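PDB 3A32: probable threonyl-tRNA synthetase 1 from Aeropyrum pernix, which probably catalyses the attachment of threonine to its tRNA through a threonyl-adenylate, and is likely to be unable to hydrolyse mischarged seryl-tRNA because it lacks the editing domain. Local coordinates for residues R328-P333 / F418-M423; E190-K194 / P452-L456. All coordinates share one frame; numbering follows the deposited sequence.

Overall arrangement
From the N terminus, the chain passes through the catalytic core to the end of helix 174-191, whose last residues and the following turn, 190-194, are later paired with 452-456. Beyond helix 317-327, segment 328-333 leads out of the core and meets 418-423, at the end of strand 412-419 in the anticodon-binding domain; this is interaction 1, which closes a loop of 84 intervening residues. Helix 435-457 then returns to the core, and its segment 452-456 closes the larger loop as interaction 2. Interaction 1 is thus nested inside interaction 2, their centres about 15 Å apart. They touch directly: Arg328 NH2 lies 2.7 Å from Lys194 O, a probable hydrogen bond between the two catalytic-side segments.

Interaction 1. Residues R328-P333 / F418-M423; sequences RRGRMP and FDLESM
Arg331 and Leu420 bring the two backbones nearest, their CA atoms 7.2 Å apart. Residues 328-331 form a type I' beta turn, with Arg331 N bonding to Arg328 O at 3.0 Å, while 418-423 carries strand 412-419 into a turn. Arg331 bends at chi2 (-69°) and lies over one face of Phe418: its CD sits 3.7 Å from the ring centroid, almost on the normal. Beyond it the guanidinium stacks 2° from the ring plane, an off-centre cation-pi pair, and NH1 forms a salt bridge with Glu392. Replacing Arg331 by an alanine would probably strip this ring face of its stacking partner and deprive Glu392 of this bridge. A Schellman motif, with Arg329 as C-prime residue, ends helix 317-327. The chain leaving it packs on the end of strand 412-419, joining the class II core to the anticodon-binding domain. Leu420 divides its branches: CD2 packs 3.8 Å from Arg331 CB, CD1 3.7 Å from Arg328 NH1. Leu420 CB lies off-centre over one face of the Arg328 guanidinium, which hydrogen-bonds to Phe193 O and Lys194 O. Glu421 OE2, well off that plane, makes a long, charge-only salt bridge to Arg328 NH2. Met423 CE closes on Arg328 O at 3.4 Å.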
loop_
_atom_site.group_PDB
_atom_site.type_symbol
_atom_site.label_atom_id
_atom_site.label_comp_id
_atom_site.label_asym_id
_atom_site.label_seq_id
_atom_site.Cartn_x
_atom_site.Cartn_y
_atom_site.Cartn_z
ATOM N N ARG A 328 -22.888 -10.830 1.000
ATOM C CA ARG A 328 -22.705 -11.354 -0.371
ATOM C C ARG A 328 -22.242 -12.796 -0.458
ATOM O O ARG A 328 -21.837 -13.244 -1.502
ATOM C CB ARG A 328 -21.772 -10.467 -1.173
ATOM C CG ARG A 328 -22.464 -9.174 -1.605
ATOM C CD ARG A 328 -22.952 -9.299 -3.047
ATOM N NE ARG A 328 -23.863 -8.213 -3.436
ATOM C CZ ARG A 328 -23.470 -7.039 -3.926
ATOM N NH1 ARG A 328 -22.154 -6.788 -4.052
ATOM N NH2 ARG A 328 -24.386 -6.087 -4.247
ATOM N N ARG A 329 -22.318 -13.520 0.655
ATOM C CA ARG A 329 -22.031 -14.949 0.664
ATOM C C ARG A 329 -20.697 -15.284 -0.077
ATOM O O ARG A 329 -20.633 -16.239 -0.927
ATOM C CB ARG A 329 -23.234 -15.738 0.105
ATOM C CG ARG A 329 -24.450 -15.865 1.102
ATOM C CD ARG A 329 -25.556 -14.917 0.780
ATOM N NE ARG A 329 -26.726 -15.122 1.649
ATOM C CZ ARG A 329 -27.315 -14.198 2.431
ATOM N NH1 ARG A 329 -26.871 -12.926 2.503
ATOM N NH2 ARG A 329 -28.378 -14.560 3.157
ATOM N N GLY A 330 -19.637 -14.541 0.275
ATOM C CA GLY A 330 -18.336 -14.885 -0.186
ATOM C C GLY A 330 -18.040 -14.360 -1.585
ATOM O O GLY A 330 -16.975 -14.665 -2.125
ATOM N N ARG A 331 -18.951 -13.554 -2.147
ATOM C CA ARG A 331 -18.861 -13.126 -3.564
ATOM C C ARG A 331 -18.279 -11.735 -3.724
ATOM O O ARG A 331 -18.949 -10.738 -3.472
ATOM C CB ARG A 331 -20.222 -13.209 -4.264
ATOM C CG ARG A 331 -20.809 -14.608 -4.284
ATOM C CD ARG A 331 -20.036 -15.624 -5.193
ATOM N NE ARG A 331 -20.642 -16.965 -5.148
ATOM C CZ ARG A 331 -20.321 -17.975 -5.953
ATOM N NH1 ARG A 331 -19.363 -17.856 -6.884
ATOM N NH2 ARG A 331 -20.969 -19.124 -5.827
ATOM N N MET A 332 -17.012 -11.690 -4.109
ATOM C CA MET A 332 -16.252 -10.446 -4.228
ATOM C C MET A 332 -16.449 -9.814 -5.606
ATOM O O MET A 332 -16.571 -10.554 -6.625
ATOM C CB MET A 332 -14.742 -10.731 -4.059
ATOM C CG MET A 332 -14.341 -11.373 -2.695
ATOM S SD MET A 332 -14.877 -10.341 -1.310
ATOM C CE MET A 332 -13.723 -8.947 -1.483
ATOM N N PRO A 333 -16.404 -8.457 -5.662
ATOM C CA PRO A 333 -16.374 -7.783 -6.969
ATOM C C PRO A 333 -15.088 -8.166 -7.707
ATOM O O PRO A 333 -14.073 -8.422 -7.042
ATOM C CB PRO A 333 -16.347 -6.284 -6.626
ATOM C CG PRO A 333 -16.131 -6.183 -5.128
ATOM C CD PRO A 333 -16.296 -7.528 -4.510
ATOM N N PHE A 418 -20.097 -13.927 -12.414
ATOM C CA PHE A 418 -21.036 -14.039 -11.322
ATOM C C PHE A 418 -21.673 -12.678 -11.160
ATOM O O PHE A 418 -20.977 -11.665 -11.005
ATOM C CB PHE A 418 -20.367 -14.472 -10.010
ATOM C CG PHE A 418 -21.355 -14.695 -8.941
ATOM C CD1 PHE A 418 -22.017 -15.966 -8.821
ATOM C CD2 PHE A 418 -21.751 -13.617 -8.115
ATOM C CE1 PHE A 418 -23.035 -16.171 -7.855
ATOM C CE2 PHE A 418 -22.779 -13.796 -7.147
ATOM C CZ PHE A 418 -23.411 -15.079 -6.995
ATOM N N ASP A 419 -22.987 -12.650 -11.187
ATOM C CA ASP A 419 -23.759 -11.414 -11.142
ATOM C C ASP A 419 -24.123 -11.073 -9.708
ATOM O O ASP A 419 -24.908 -11.775 -9.088
ATOM C CB ASP A 419 -25.054 -11.611 -11.914
ATOM C CG ASP A 419 -25.639 -10.306 -12.364
ATOM O OD1 ASP A 419 -24.924 -9.622 -13.151
ATOM O OD2 ASP A 419 -26.771 -9.953 -11.928
ATOM N N LEU A 420 -23.544 -10.003 -9.184
ATOM C CA LEU A 420 -23.669 -9.721 -7.737
ATOM C C LEU A 420 -25.078 -9.337 -7.318
ATOM O O LEU A 420 -25.484 -9.678 -6.226
ATOM C CB LEU A 420 -22.658 -8.685 -7.259
ATOM C CG LEU A 420 -21.177 -9.037 -7.441
ATOM C CD1 LEU A 420 -20.343 -7.806 -7.081
ATOM C CD2 LEU A 420 -20.768 -10.313 -6.620
ATOM N N GLU A 421 -25.811 -8.627 -8.175
ATOM C CA GLU A 421 -27.227 -8.263 -7.883
ATOM C C GLU A 421 -28.127 -9.491 -7.789
ATOM O O GLU A 421 -28.684 -9.771 -6.719
ATOM C CB GLU A 421 -27.811 -7.221 -8.872
ATOM C CG GLU A 421 -26.928 -5.974 -9.158
ATOM C CD GLU A 421 -26.371 -5.257 -7.875
ATOM O OE1 GLU A 421 -27.182 -4.918 -6.944
ATOM O OE2 GLU A 421 -25.116 -5.018 -7.844
ATOM N N SER A 422 -28.235 -10.249 -8.878
ATOM C CA SER A 422 -29.046 -11.474 -8.875
ATOM C C SER A 422 -28.421 -12.621 -8.058
ATOM O O SER A 422 -29.127 -13.584 -7.679
ATOM C CB SER A 422 -29.341 -11.921 -10.319
ATOM O OG SER A 422 -28.156 -12.364 -10.991
ATOM N N MET A 423 -27.110 -12.513 -7.745
ATOM C CA MET A 423 -26.391 -13.581 -7.021
ATOM C C MET A 423 -26.461 -14.900 -7.785
ATOM O O MET A 423 -26.687 -15.936 -7.197
ATOM C CB MET A 423 -26.936 -13.785 -5.589
ATOM C CG MET A 423 -26.662 -12.602 -4.619
ATOM S SD MET A 423 -24.931 -12.397 -4.186
ATOM C CE MET A 423 -24.617 -13.964 -3.340
HETATM O O HOH W 1 -26.965 -9.148 -3.313
#

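Interaction 2. Residues E190-K194 / P452-L456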
loop_
_atom_site.group_PDB
_atom_site.type_symbol
_atom_site.label_atom_id
_atom_site.label_comp_id
_atom_site.label_asym_id
_atom_site.label_seq_id
_atom_site.Cartn_x
_atom_site.Cartn_y
_atom_site.Cartn_z
ATOM N N GLU A 190 -20.975 1.880 -4.443
ATOM C CA GLU A 190 -21.600 1.488 -5.702
ATOM C C GLU A 190 -20.604 0.951 -6.705
ATOM O O GLU A 190 -20.873 -0.013 -7.411
ATOM C CB GLU A 190 -22.440 2.651 -6.298
ATOM C CG GLU A 190 -23.685 2.933 -5.465
ATOM C CD GLU A 190 -24.623 3.988 -6.059
ATOM O OE1 GLU A 190 -24.138 4.882 -6.778
ATOM O OE2 GLU A 190 -25.865 3.924 -5.798
ATOM N N ARG A 191 -19.437 1.571 -6.763
ATOM C CA ARG A 191 -18.497 1.279 -7.844
ATOM C C ARG A 191 -17.460 0.262 -7.509
ATOM O O ARG A 191 -17.057 -0.512 -8.406
ATOM C CB ARG A 191 -17.871 2.567 -8.387
ATOM C CG ARG A 191 -18.979 3.381 -9.057
ATOM C CD ARG A 191 -18.530 4.614 -9.713
ATOM N NE ARG A 191 -19.731 5.330 -10.137
ATOM C CZ ARG A 191 -19.714 6.453 -10.861
ATOM N NH1 ARG A 191 -18.546 7.000 -11.236
ATOM N NH2 ARG A 191 -20.869 7.024 -11.195
ATOM N N LEU A 192 -17.032 0.245 -6.242
ATOM C CA LEU A 192 -16.035 -0.725 -5.797
ATOM C C LEU A 192 -16.729 -1.965 -5.309
ATOM O O LEU A 192 -16.336 -3.099 -5.650
ATOM C CB LEU A 192 -15.101 -0.150 -4.721
ATOM C CG LEU A 192 -14.020 -1.074 -4.179
ATOM C CD1 LEU A 192 -13.073 -1.558 -5.286
ATOM C CD2 LEU A 192 -13.250 -0.356 -3.089
ATOM N N PHE A 193 -17.785 -1.763 -4.537
ATOM C CA PHE A 193 -18.469 -2.893 -3.923
ATOM C C PHE A 193 -19.760 -3.334 -4.633
ATOM O O PHE A 193 -20.313 -4.385 -4.297
ATOM C CB PHE A 193 -18.624 -2.681 -2.403
ATOM C CG PHE A 193 -17.286 -2.701 -1.660
ATOM C CD1 PHE A 193 -16.573 -3.899 -1.512
ATOM C CD2 PHE A 193 -16.711 -1.536 -1.179
ATOM C CE1 PHE A 193 -15.302 -3.968 -0.837
ATOM C CE2 PHE A 193 -15.459 -1.591 -0.520
ATOM C CZ PHE A 193 -14.753 -2.834 -0.345
ATOM N N LYS A 194 -20.238 -2.569 -5.614
ATOM C CA LYS A 194 -21.539 -2.890 -6.266
ATOM C C LYS A 194 -22.727 -2.980 -5.313
ATOM O O LYS A 194 -23.606 -3.858 -5.464
ATOM C CB LYS A 194 -21.420 -4.207 -7.045
ATOM C CG LYS A 194 -20.229 -4.226 -8.008
ATOM C CD LYS A 194 -20.415 -3.124 -9.087
ATOM C CE LYS A 194 -21.683 -3.427 -9.913
ATOM N NZ LYS A 194 -21.751 -2.560 -11.113
ATOM N N PRO A 452 -16.144 0.363 -13.419
ATOM C CA PRO A 452 -16.525 1.211 -12.295
ATOM C C PRO A 452 -15.322 1.559 -11.384
ATOM O O PRO A 452 -15.296 2.660 -10.831
ATOM C CB PRO A 452 -17.524 0.333 -11.495
ATOM C CG PRO A 452 -18.017 -0.675 -12.450
ATOM C CD PRO A 452 -16.825 -0.948 -13.368
ATOM N N VAL A 453 -14.368 0.638 -11.208
ATOM C CA VAL A 453 -13.203 0.917 -10.381
ATOM C C VAL A 453 -12.282 1.917 -11.072
ATOM O O VAL A 453 -11.747 2.796 -10.399
ATOM C CB VAL A 453 -12.452 -0.354 -9.880
ATOM C CG1 VAL A 453 -11.059 -0.000 -9.343
ATOM C CG2 VAL A 453 -13.242 -1.031 -8.767
ATOM N N ARG A 454 -12.123 1.829 -12.393
ATOM C CA ARG A 454 -11.420 2.898 -13.126
ATOM C C ARG A 454 -11.991 4.301 -12.946
ATOM O O ARG A 454 -11.235 5.268 -12.973
ATOM C CB ARG A 454 -11.398 2.631 -14.621
ATOM C CG ARG A 454 -10.436 1.548 -15.024
ATOM C CD ARG A 454 -10.079 1.647 -16.494
ATOM N NE ARG A 454 -11.251 1.705 -17.374
ATOM C CZ ARG A 454 -11.976 0.651 -17.770
ATOM N NH1 ARG A 454 -11.678 -0.592 -17.347
ATOM N NH2 ARG A 454 -13.000 0.851 -18.616
ATOM N N SER A 455 -13.303 4.429 -12.808
ATOM C CA SER A 455 -13.883 5.782 -12.664
ATOM C C SER A 455 -13.607 6.355 -11.271
ATOM O O SER A 455 -13.667 7.537 -11.059
ATOM C CB SER A 455 -15.386 5.841 -13.006
ATOM O OG SER A 455 -16.138 5.242 -11.965
ATOM N N LEU A 456 -13.309 5.485 -10.320
ATOM C CA LEU A 456 -12.932 5.901 -8.974
ATOM C C LEU A 456 -11.457 6.276 -8.936
ATOM O O LEU A 456 -11.099 7.312 -8.415
ATOM C CB LEU A 456 -13.141 4.747 -7.992
ATOM C CG LEU A 456 -14.525 4.299 -7.571
ATOM C CD1 LEU A 456 -14.319 3.148 -6.555
ATOM C CD2 LEU A 456 -15.316 5.417 -6.944
#
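Arg191 reaches across the turn of helix that runs from Pro452 to Ser455, its chain extended from CG to NE and its CG anti to the carbonyl carbon (chi1 -66°). This course brings CD past the serine hydroxyl and lets NH1 donate to Ser455 OG at 3.1 Å. The bond is far from straight, with an N-H...O angle of 136°, and the oxygen is tilted 30° out of the guanidinium plane. Ser455 OG in turn donates to Pro452 O at 2.9 Å, so the one hydroxyl both accepts and donates, linking Arg191 to the helix backbone. The backbone bonds to Pro452 O are weak, and the helix is kinked here: Pro452 has no N-H to give, and Val453 N makes no bond to the preceding turn.

At the root of the arginine, Pro452 CB abuts Arg191 O at 3.2 Å, and the proline ring crosses the arginine side chain obliquely. Helix 435-457, which starts in the anticodon-binding domain, is thereby laid against the end of helix 174-191 of the class II core, and helix 48-65 touches both partners through Leu55, Val58 and Phe62. On the apolar side Leu192 turns CG anti to its own N, and its CD1 meets Val453 CG2 at 3.5 Å. Leu456 touches two residues: CG rests 3.9 Å from Arg191 CB, and CD1 packs on Leu192 CB at the same distance. At the margin, Lys194 NZ passes Pro452 CG at 4.4 Å.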